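Local coordinates for protein 7beta-hydroxysteroid dehydrogenase (Collinsella aerofaciens, PDB 5FYD) that reduces the 7-oxo group of 7-oxolithocholate with NADPH to give ursodeoxycholate, working as a homodimeric short-chain dehydrogenase/reductase, at residues M111-V114 and N115-F119. Residues are numbered along the deposited sequence; the frame is centred on the assembly and turned at random.
Sequences MINV and NVVTF
M111 and N115 share a regular i to i+4 backbone bond in helix 105-132, N115 N lying 2.9 Å from M111 O; beyond it the turn widens. I112 O takes two donors: V117 N at 2.9 Å, tilted 18° from the carbonyl plane, and V116 N, which comes from above that plane along a more bent line (N-H...O 139°). N113 O likewise reaches five residues on, to T118 N at 2.8 Å in its carbonyl plane. These i to i+5 bonds mark a pi-type bulge.

Among the side chains, I112 CG2 meets V117 CG2 at 3.7 Å, and V117 CB and CG2 lie beside N113 OD1, each 4.0 Å away; N113 ND2 bonds to S68 O. T118 OG1, anti to its own carbonyl carbon (chi1 -56°), lies 3.0 Å from N113 O and also within hydrogen-bonding reach of F67 O. The buried N115 amide runs obliquely to V114, N115 OD1 3.7 Å from V114 CG1, while ND2 bonds to L94 O. A leucine here would probably leave L94 O without this donor and put an apolar branch where the polar OD1 now sits.

The widened turn lies where N115 comes near K160 and T118 lies beside the NADP(+)-binding F67, consistent with the helix-kink asparagine of classical SDRs, which joins Ser-Tyr-Lys in a catalytic tetrad, probably through a water to the lysine.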
loop_
_atom_site.group_PDB
_atom_site.type_symbol
_atom_site.label_atom_id
_atom_site.label_comp_id
_atom_site.label_asym_id
_atom_site.label_seq_id
_atom_site.Cartn_x
_atom_site.Cartn_y
_atom_site.Cartn_z
ATOM N N MET A 111 5.105 8.568 -14.886
ATOM C CA MET A 111 4.532 9.502 -13.902
ATOM C C MET A 111 4.150 10.831 -14.543
ATOM O O MET A 111 3.072 11.366 -14.286
ATOM C CB MET A 111 5.466 9.703 -12.722
ATOM C CG MET A 111 5.494 8.470 -11.798
ATOM S SD MET A 111 6.474 8.700 -10.305
ATOM C CE MET A 111 8.130 8.606 -10.929
ATOM N N ILE A 112 5.035 11.378 -15.366
ATOM C CA ILE A 112 4.678 12.564 -16.137
ATOM C C ILE A 112 3.376 12.364 -16.942
ATOM O O ILE A 112 2.504 13.258 -17.018
ATOM C CB ILE A 112 5.830 12.965 -17.079
ATOM C CG1 ILE A 112 6.920 13.650 -16.279
ATOM C CG2 ILE A 112 5.319 13.858 -18.219
ATOM C CD1 ILE A 112 8.232 13.774 -17.033
ATOM N N ASN A 113 3.260 11.202 -17.565
ATOM C CA ASN A 113 2.073 10.912 -18.355
ATOM C C ASN A 113 0.802 10.892 -17.515
ATOM O O ASN A 113 -0.203 11.479 -17.896
ATOM C CB ASN A 113 2.250 9.610 -19.107
ATOM C CG ASN A 113 3.132 9.779 -20.308
ATOM O OD1 ASN A 113 3.459 10.904 -20.688
ATOM N ND2 ASN A 113 3.494 8.688 -20.923
ATOM N N VAL A 114 0.856 10.244 -16.368
ATOM C CA VAL A 114 -0.341 10.170 -15.511
ATOM C C VAL A 114 -0.668 11.525 -14.885
ATOM O O VAL A 114 -1.817 11.991 -14.947
ATOM C CB VAL A 114 -0.202 9.094 -14.388
ATOM C CG1 VAL A 114 -1.464 9.075 -13.531
ATOM C CG2 VAL A 114 0.035 7.714 -14.983
ATOM N N ASN A 115 0.323 12.175 -14.289
ATOM C CA ASN A 115 0.041 13.316 -13.423
ATOM C C ASN A 115 0.019 14.651 -14.162
ATOM O O ASN A 115 -0.544 15.637 -13.652
ATOM C CB ASN A 115 1.057 13.373 -12.269
ATOM C CG ASN A 115 1.079 12.095 -11.446
ATOM O OD1 ASN A 115 0.043 11.475 -11.186
ATOM N ND2 ASN A 115 2.247 11.706 -11.020
ATOM N N VAL A 116 0.645 14.696 -15.330
ATOM C CA VAL A 116 0.795 15.939 -16.103
ATOM C C VAL A 116 0.167 15.878 -17.492
ATOM O O VAL A 116 -0.703 16.704 -17.826
ATOM C CB VAL A 116 2.278 16.361 -16.198
ATOM C CG1 VAL A 116 2.432 17.650 -17.002
ATOM C CG2 VAL A 116 2.847 16.543 -14.787
ATOM N N VAL A 117 0.633 14.962 -18.343
ATOM C CA VAL A 117 0.234 14.977 -19.747
ATOM C C VAL A 117 -1.203 14.511 -19.993
ATOM O O VAL A 117 -1.997 15.243 -20.623
ATOM C CB VAL A 117 1.222 14.199 -20.635
ATOM C CG1 VAL A 117 0.742 14.139 -22.081
ATOM C CG2 VAL A 117 2.625 14.799 -20.513
ATOM N N THR A 118 -1.538 13.296 -19.557
ATOM C CA THR A 118 -2.912 12.818 -19.672
ATOM C C THR A 118 -3.857 13.722 -18.911
ATOM O O THR A 118 -4.918 14.051 -19.405
ATOM C CB THR A 118 -3.075 11.369 -19.201
ATOM O OG1 THR A 118 -2.165 10.529 -19.939
ATOM C CG2 THR A 118 -4.519 10.891 -19.405
ATOM N N PHE A 119 -3.436 14.144 -17.723
ATOM C CA PHE A 119 -4.170 15.141 -16.947
ATOM C C PHE A 119 -4.520 16.372 -17.789
ATOM O O PHE A 119 -5.702 16.709 -17.927
ATOM C CB PHE A 119 -3.379 15.580 -15.722
ATOM C CG PHE A 119 -3.860 16.871 -15.152
ATOM C CD1 PHE A 119 -5.129 16.957 -14.570
ATOM C CD2 PHE A 119 -3.098 18.021 -15.242
ATOM C CE1 PHE A 119 -5.587 18.145 -14.057
ATOM C CE2 PHE A 119 -3.563 19.219 -14.721
ATOM C CZ PHE A 119 -4.817 19.287 -14.133
#